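Long-range contacts in methanol--corrinoid protein co-methyltransferase (Methanosarcina barkeri, PDB 2I2X), which catalyses zinc-dependent transfer of the methyl group of methanol to the cob(I)amide bound by its partner MtaC, in the methanol pathway of methanogenesis: residues N132-G140 with V453-F461; E164-F172 with Y186-M196. One frame throughout, in Å; residues are numbered along the deposited sequence.

Interaction 1 (N132-G140 with V453-F461); sequences NREFLQLRG and VFKPENYGF
The carboxamide of N458 grips the backbone of the loop 132-140 with both of its polar atoms. N458 ND2 donates to L136 O (3.0 Å, 160° at the hydrogen); the acceptor lies nearly in the amide plane, but the donor stands well above the plane of the L136 carbonyl. N458 OD1 accepts from L138 N at 2.8 Å. Replacing N458 with an alanine would probably leave L136 O and the L138 N-H without these side-chain mates. R139 NE adds a weak bond to N458 O (2.9 Å), its guanidinium lying with one face over Y459 C and G460 N. Three waters bridge further: L136 N to V453 O, R139 N to N458 OD1, and R139 NH2 to N458 O.

Around the F135 ring, K455 CE sits over one face, 3.5 Å from the centroid, as a CH-pi contact; NZ makes an off-centre cation-pi interaction, and E134 CB covers the opposite face. Among apolar groups, L138 CD1 meets Y459 CE1 at 3.6 Å.

The C-terminal tail is thus fastened by hydrogen bonds to the beta-alpha loop after strand 119-126 of the TIM barrel, with the L136 side chain about 8 Å from the bound corrinoid.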
# COMPACT_ATOMS: atom_id res chain seq x y z
N ASN A 132 -6.90 -32.21 -9.48
CA ASN A 132 -6.08 -32.28 -10.70
C ASN A 132 -6.72 -31.44 -11.75
O ASN A 132 -7.73 -30.78 -11.47
CB ASN A 132 -5.86 -33.71 -11.22
CG ASN A 132 -7.16 -34.50 -11.45
OD1 ASN A 132 -7.28 -35.64 -10.98
ND2 ASN A 132 -8.12 -33.91 -12.17
N ARG A 133 -6.15 -31.46 -12.95
CA ARG A 133 -6.64 -30.68 -14.08
C ARG A 133 -8.14 -30.85 -14.40
O ARG A 133 -8.82 -29.88 -14.70
CB ARG A 133 -5.75 -30.96 -15.30
CG ARG A 133 -6.36 -30.70 -16.68
CD ARG A 133 -5.27 -30.23 -17.61
NE ARG A 133 -5.49 -30.44 -19.05
CZ ARG A 133 -6.40 -29.81 -19.79
NH1 ARG A 133 -7.27 -28.94 -19.26
NH2 ARG A 133 -6.47 -30.07 -21.08
N GLU A 134 -8.67 -32.07 -14.32
CA GLU A 134 -10.09 -32.28 -14.63
C GLU A 134 -11.06 -32.16 -13.45
O GLU A 134 -12.11 -31.56 -13.61
CB GLU A 134 -10.36 -33.57 -15.45
CG GLU A 134 -9.35 -34.73 -15.31
CD GLU A 134 -8.03 -34.51 -16.07
OE1 GLU A 134 -6.96 -34.90 -15.53
OE2 GLU A 134 -8.05 -33.93 -17.19
N PHE A 135 -10.72 -32.70 -12.29
CA PHE A 135 -11.63 -32.60 -11.13
C PHE A 135 -11.02 -32.58 -9.74
O PHE A 135 -9.84 -32.88 -9.53
CB PHE A 135 -12.76 -33.66 -11.12
CG PHE A 135 -12.66 -34.72 -12.16
CD1 PHE A 135 -11.79 -35.79 -12.01
CD2 PHE A 135 -13.49 -34.68 -13.28
CE1 PHE A 135 -11.72 -36.80 -12.98
CE2 PHE A 135 -13.44 -35.66 -14.26
CZ PHE A 135 -12.55 -36.73 -14.10
N LEU A 136 -11.90 -32.24 -8.79
CA LEU A 136 -11.59 -32.32 -7.38
C LEU A 136 -11.31 -33.76 -7.07
O LEU A 136 -11.89 -34.67 -7.68
CB LEU A 136 -12.75 -31.80 -6.53
CG LEU A 136 -13.08 -30.30 -6.57
CD1 LEU A 136 -14.29 -29.96 -5.68
CD2 LEU A 136 -11.87 -29.45 -6.17
N GLN A 137 -10.42 -33.96 -6.11
CA GLN A 137 -10.05 -35.27 -5.62
C GLN A 137 -9.87 -35.18 -4.12
O GLN A 137 -8.79 -35.41 -3.57
CB GLN A 137 -8.77 -35.71 -6.29
CG GLN A 137 -8.99 -36.08 -7.76
CD GLN A 137 -7.89 -36.96 -8.28
OE1 GLN A 137 -8.12 -38.15 -8.57
NE2 GLN A 137 -6.66 -36.40 -8.39
N LEU A 138 -10.97 -34.85 -3.46
CA LEU A 138 -10.94 -34.46 -2.06
C LEU A 138 -10.54 -35.59 -1.13
O LEU A 138 -10.11 -35.33 -0.01
CB LEU A 138 -12.29 -33.90 -1.65
CG LEU A 138 -12.83 -32.68 -2.39
CD1 LEU A 138 -14.14 -32.26 -1.73
CD2 LEU A 138 -11.83 -31.51 -2.38
N ARG A 139 -10.71 -36.82 -1.60
CA ARG A 139 -10.37 -38.01 -0.82
C ARG A 139 -9.37 -38.91 -1.55
O ARG A 139 -9.10 -40.01 -1.12
CB ARG A 139 -11.64 -38.77 -0.44
CG ARG A 139 -12.61 -37.87 0.31
CD ARG A 139 -13.99 -38.45 0.56
NE ARG A 139 -14.77 -37.45 1.28
CZ ARG A 139 -15.64 -37.71 2.24
NH1 ARG A 139 -15.90 -38.97 2.60
NH2 ARG A 139 -16.26 -36.70 2.85
N GLY A 140 -8.79 -38.42 -2.63
CA GLY A 140 -7.81 -39.17 -3.39
C GLY A 140 -6.42 -39.41 -2.79
O GLY A 140 -6.21 -39.33 -1.57
N VAL A 453 -18.32 -32.11 -14.03
CA VAL A 453 -17.12 -32.24 -13.19
C VAL A 453 -17.43 -32.65 -11.75
O VAL A 453 -16.50 -32.93 -11.00
CB VAL A 453 -16.21 -30.94 -13.18
CG1 VAL A 453 -15.53 -30.70 -14.56
CG2 VAL A 453 -16.99 -29.71 -12.73
N PHE A 454 -18.72 -32.67 -11.37
CA PHE A 454 -19.17 -33.00 -10.01
C PHE A 454 -19.00 -34.49 -9.74
O PHE A 454 -19.56 -35.33 -10.43
CB PHE A 454 -20.65 -32.55 -9.82
CG PHE A 454 -21.29 -32.95 -8.48
CD1 PHE A 454 -20.63 -32.79 -7.27
CD2 PHE A 454 -22.59 -33.45 -8.45
CE1 PHE A 454 -21.23 -33.15 -6.06
CE2 PHE A 454 -23.19 -33.81 -7.24
CZ PHE A 454 -22.51 -33.66 -6.05
N LYS A 455 -18.18 -34.83 -8.74
CA LYS A 455 -17.93 -36.23 -8.42
C LYS A 455 -18.45 -36.47 -7.02
O LYS A 455 -17.79 -36.10 -6.05
CB LYS A 455 -16.44 -36.58 -8.47
CG LYS A 455 -15.77 -36.42 -9.83
CD LYS A 455 -16.41 -37.31 -10.87
CE LYS A 455 -15.68 -37.21 -12.19
NZ LYS A 455 -16.62 -37.38 -13.36
N PRO A 456 -19.63 -37.09 -6.91
CA PRO A 456 -20.25 -37.33 -5.61
C PRO A 456 -19.36 -38.08 -4.61
O PRO A 456 -19.50 -37.92 -3.39
CB PRO A 456 -21.51 -38.13 -5.98
CG PRO A 456 -21.83 -37.66 -7.36
CD PRO A 456 -20.50 -37.55 -8.02
N GLU A 457 -18.42 -38.88 -5.10
CA GLU A 457 -17.56 -39.58 -4.16
C GLU A 457 -16.65 -38.64 -3.34
O GLU A 457 -16.20 -39.00 -2.25
CB GLU A 457 -16.78 -40.72 -4.82
CG GLU A 457 -15.71 -40.32 -5.83
CD GLU A 457 -16.21 -40.19 -7.28
OE1 GLU A 457 -17.44 -39.98 -7.52
OE2 GLU A 457 -15.33 -40.28 -8.19
N ASN A 458 -16.38 -37.45 -3.87
CA ASN A 458 -15.63 -36.44 -3.14
C ASN A 458 -16.27 -36.12 -1.78
O ASN A 458 -15.61 -35.65 -0.86
CB ASN A 458 -15.47 -35.18 -3.99
CG ASN A 458 -14.32 -35.29 -4.98
OD1 ASN A 458 -13.28 -35.88 -4.68
ND2 ASN A 458 -14.50 -34.70 -6.18
N TYR A 459 -17.55 -36.42 -1.65
CA TYR A 459 -18.33 -36.10 -0.45
C TYR A 459 -18.84 -37.36 0.25
O TYR A 459 -19.78 -37.30 1.07
CB TYR A 459 -19.46 -35.17 -0.85
CG TYR A 459 -18.89 -34.01 -1.59
CD1 TYR A 459 -18.24 -32.97 -0.89
CD2 TYR A 459 -18.89 -33.97 -2.99
CE1 TYR A 459 -17.68 -31.91 -1.55
CE2 TYR A 459 -18.30 -32.90 -3.65
CZ TYR A 459 -17.70 -31.87 -2.91
OH TYR A 459 -17.12 -30.80 -3.54
N GLY A 460 -18.21 -38.49 -0.06
CA GLY A 460 -18.58 -39.79 0.48
C GLY A 460 -19.94 -40.32 0.01
O GLY A 460 -20.49 -41.21 0.63
N PHE A 461 -20.50 -39.75 -1.06
CA PHE A 461 -21.75 -40.27 -1.63
C PHE A 461 -21.49 -41.30 -2.74
O PHE A 461 -22.39 -41.69 -3.49
CB PHE A 461 -22.64 -39.14 -2.20
CG PHE A 461 -22.95 -38.05 -1.23
CD1 PHE A 461 -22.86 -36.72 -1.62
CD2 PHE A 461 -23.31 -38.34 0.08
CE1 PHE A 461 -23.15 -35.69 -0.74
CE2 PHE A 461 -23.59 -37.32 0.98
CZ PHE A 461 -23.51 -35.98 0.57
OXT PHE A 461 -20.36 -41.76 -2.93
O HOH W 1 -14.67 -31.35 -9.71
O HOH W 2 -15.20 -34.29 1.59
O HOH W 3 -11.30 -37.94 -3.91

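Interaction 2 (E164-F172 with Y186-M196); sequences ESMGGKEVF and YSIGCLGSIDM. With ZN (zinc ion), chain Q; K (potassium ion), chain S.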
# COMPACT_ATOMS: atom_id res chain seq x y z
N GLU A 164 -7.43 -22.73 2.92
CA GLU A 164 -8.64 -22.26 2.27
C GLU A 164 -9.20 -23.42 1.46
O GLU A 164 -8.79 -23.63 0.32
CB GLU A 164 -8.32 -21.11 1.32
CG GLU A 164 -7.21 -20.26 1.81
CD GLU A 164 -7.41 -18.80 1.47
OE1 GLU A 164 -8.34 -18.46 0.74
OE2 GLU A 164 -6.61 -17.96 1.93
N SER A 165 -10.10 -24.19 2.05
CA SER A 165 -10.49 -25.47 1.43
C SER A 165 -11.57 -25.36 0.34
O SER A 165 -12.33 -24.41 0.31
CB SER A 165 -10.80 -26.54 2.47
OG SER A 165 -11.84 -26.16 3.34
N MET A 166 -11.61 -26.35 -0.55
CA MET A 166 -12.35 -26.27 -1.79
C MET A 166 -13.67 -27.08 -1.82
O MET A 166 -14.34 -27.16 -2.87
CB MET A 166 -11.47 -26.74 -2.95
CG MET A 166 -10.19 -25.96 -3.22
SD MET A 166 -9.21 -26.78 -4.55
CE MET A 166 -8.91 -28.44 -3.90
N GLY A 167 -14.06 -27.68 -0.70
CA GLY A 167 -15.34 -28.41 -0.68
C GLY A 167 -16.50 -27.63 -1.28
O GLY A 167 -16.81 -26.52 -0.85
N GLY A 168 -17.14 -28.20 -2.29
CA GLY A 168 -18.31 -27.58 -2.91
C GLY A 168 -17.99 -26.52 -3.96
O GLY A 168 -18.90 -25.91 -4.54
N LYS A 169 -16.71 -26.30 -4.23
CA LYS A 169 -16.27 -25.29 -5.19
C LYS A 169 -16.87 -25.49 -6.60
O LYS A 169 -17.33 -24.53 -7.23
CB LYS A 169 -14.73 -25.27 -5.21
CG LYS A 169 -14.08 -24.43 -6.27
CD LYS A 169 -12.58 -24.27 -5.98
CE LYS A 169 -11.72 -25.31 -6.67
NZ LYS A 169 -11.17 -24.81 -7.95
N GLU A 170 -16.88 -26.73 -7.08
CA GLU A 170 -17.31 -27.04 -8.44
C GLU A 170 -18.80 -26.74 -8.67
O GLU A 170 -19.18 -26.20 -9.71
CB GLU A 170 -16.95 -28.50 -8.83
CG GLU A 170 -17.86 -29.65 -8.29
CD GLU A 170 -17.88 -29.80 -6.74
OE1 GLU A 170 -18.35 -28.87 -6.05
OE2 GLU A 170 -17.48 -30.87 -6.23
N VAL A 171 -19.65 -27.07 -7.70
CA VAL A 171 -21.07 -26.77 -7.84
C VAL A 171 -21.36 -25.29 -7.60
O VAL A 171 -22.25 -24.73 -8.26
CB VAL A 171 -21.96 -27.68 -6.96
CG1 VAL A 171 -23.44 -27.32 -7.15
CG2 VAL A 171 -21.73 -29.13 -7.31
N PHE A 172 -20.62 -24.67 -6.69
CA PHE A 172 -20.70 -23.22 -6.48
C PHE A 172 -20.40 -22.43 -7.76
O PHE A 172 -21.15 -21.50 -8.11
CB PHE A 172 -19.78 -22.72 -5.34
CG PHE A 172 -19.59 -21.22 -5.35
CD1 PHE A 172 -20.48 -20.40 -4.66
CD2 PHE A 172 -18.58 -20.64 -6.12
CE1 PHE A 172 -20.36 -19.04 -4.71
CE2 PHE A 172 -18.46 -19.26 -6.18
CZ PHE A 172 -19.35 -18.46 -5.46
N TYR A 186 -26.59 -25.68 -1.46
CA TYR A 186 -26.09 -27.02 -1.49
C TYR A 186 -24.57 -27.03 -1.49
O TYR A 186 -23.95 -27.71 -0.64
CB TYR A 186 -26.68 -27.77 -2.69
CG TYR A 186 -26.22 -29.19 -2.87
CD1 TYR A 186 -26.53 -30.18 -1.93
CD2 TYR A 186 -25.53 -29.58 -4.03
CE1 TYR A 186 -26.15 -31.54 -2.14
CE2 TYR A 186 -25.14 -30.93 -4.24
CZ TYR A 186 -25.46 -31.88 -3.29
OH TYR A 186 -25.05 -33.17 -3.49
N SER A 187 -23.97 -26.30 -2.42
CA SER A 187 -22.50 -26.23 -2.53
C SER A 187 -21.82 -25.77 -1.27
O SER A 187 -20.90 -26.41 -0.78
CB SER A 187 -22.04 -25.33 -3.70
OG SER A 187 -22.72 -24.10 -3.68
N ILE A 188 -22.30 -24.67 -0.71
CA ILE A 188 -21.64 -24.08 0.44
C ILE A 188 -22.11 -24.74 1.74
O ILE A 188 -21.31 -25.28 2.52
CB ILE A 188 -21.89 -22.52 0.52
CG1 ILE A 188 -21.53 -21.83 -0.81
CG2 ILE A 188 -21.19 -21.92 1.70
CD1 ILE A 188 -21.99 -20.38 -0.90
N GLY A 189 -23.40 -24.67 1.97
CA GLY A 189 -23.99 -25.22 3.20
C GLY A 189 -23.83 -26.73 3.34
O GLY A 189 -23.46 -27.20 4.40
N CYS A 190 -24.07 -27.49 2.28
CA CYS A 190 -24.07 -28.94 2.44
C CYS A 190 -22.73 -29.58 2.09
O CYS A 190 -22.04 -30.12 2.97
CB CYS A 190 -25.24 -29.57 1.68
SG CYS A 190 -26.83 -28.80 2.18
N LEU A 191 -22.34 -29.49 0.82
CA LEU A 191 -21.12 -30.13 0.41
C LEU A 191 -19.99 -29.54 1.22
O LEU A 191 -19.23 -30.28 1.86
CB LEU A 191 -20.88 -29.97 -1.07
CG LEU A 191 -21.93 -30.47 -2.05
CD1 LEU A 191 -21.45 -30.21 -3.48
CD2 LEU A 191 -22.28 -31.97 -1.86
N GLY A 192 -19.91 -28.20 1.25
CA GLY A 192 -18.89 -27.50 2.03
C GLY A 192 -18.77 -28.02 3.45
O GLY A 192 -17.68 -28.33 3.92
N SER A 193 -19.89 -28.10 4.16
CA SER A 193 -19.88 -28.54 5.55
C SER A 193 -19.35 -29.99 5.73
O SER A 193 -18.61 -30.29 6.67
CB SER A 193 -21.28 -28.39 6.14
OG SER A 193 -21.65 -27.01 6.34
N ILE A 194 -19.72 -30.87 4.80
CA ILE A 194 -19.30 -32.26 4.88
C ILE A 194 -17.75 -32.35 4.73
O ILE A 194 -17.08 -33.04 5.50
CB ILE A 194 -20.09 -33.15 3.82
CG1 ILE A 194 -21.56 -33.32 4.21
CG2 ILE A 194 -19.47 -34.51 3.63
CD1 ILE A 194 -22.47 -33.42 3.02
N ASP A 195 -17.19 -31.63 3.76
CA ASP A 195 -15.75 -31.69 3.54
C ASP A 195 -15.01 -31.04 4.70
O ASP A 195 -13.96 -31.54 5.13
CB ASP A 195 -15.35 -31.05 2.20
CG ASP A 195 -13.86 -31.17 1.91
OD1 ASP A 195 -13.35 -32.28 1.61
OD2 ASP A 195 -13.19 -30.11 1.98
N MET A 196 -15.59 -29.97 5.25
CA MET A 196 -14.99 -29.25 6.34
C MET A 196 -14.80 -30.17 7.53
O MET A 196 -13.76 -30.15 8.18
CB MET A 196 -15.85 -28.06 6.75
CG MET A 196 -15.78 -26.88 5.83
SD MET A 196 -14.23 -25.98 5.96
CE MET A 196 -14.32 -25.31 7.62
ZN ZN Q . -8.74 -16.38 0.67
K K S . -5.89 -16.07 0.60
O HOH W 4 -13.80 -27.46 2.29
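G167 and G168 lie close against S187, L191 and G192, where a beta-alpha loop of the TIM barrel, following strand 160-163, turns into helix 169-176 and packs on helix 181-210. G168 CA points a C-H at S187 O (3.6 Å), and G167 O approaches G192 CA at 3.7 Å. Both positions suit glycine: a CB on G167 would probably run into D195 CB, and G168, which has a positive phi (83°), would probably drive one into S187 O. S187 CB lies against the first-turn hydrogen bond from F172 N to G168 O, 3.3 Å from G168 O, while S187 OG, near the plane of the F172 ring at its edge, bonds back to its own helix at G183 O. Beyond this, the V171 and L191 side chains cross at about a right angle, CG2 of V171 4.0 Å from CD1 of L191, and F172 CD1 touches I188 CD1.

The glycines are placed by a type II turn from M166 to K169, with G168 at the N-cap of helix 169-176; K169, next in line, touches the corrinoid. On the other helix, a wider pi-type turn spans 186-192. The D195 side chain extends with CG anti to the backbone N (chi1 -177°), bringing OD2 to a water that also meets G167 N and S165 OG; R130 pairs with OD1 in a salt bridge, and D217 bonds to S165 OG. M196 SD lies 3.6 Å from S165 OG. One residue before S165, the carboxylate of E164 divides its oxygens between two metals: OE1 binds the zinc ion at 2.1 Å, beside C220 and C269, and OE2 binds the potassium ion at 2.4 Å.

Interaction 2 is nested along the chain within interaction 1: the loop 132-140 comes first, then 164-172 and 186-196, and the tail 453-461 returns from the far end of the sequence after helix 436-450. Their centres are 11 Å apart, on the same side of the chain's centre, and they touch directly. Y459 OH, from the tail, probably hydrogen-bonds to E170 OE2 (2.7 Å) and to G168 N, and L138 CD1 packs on D195 OD1. R130 NH1, which pairs with D195, also bonds to L138 O. Two neighbouring beta-alpha loops and the C-terminus are thereby joined on the side of the barrel where E164 binds zinc and K169 meets the corrinoid.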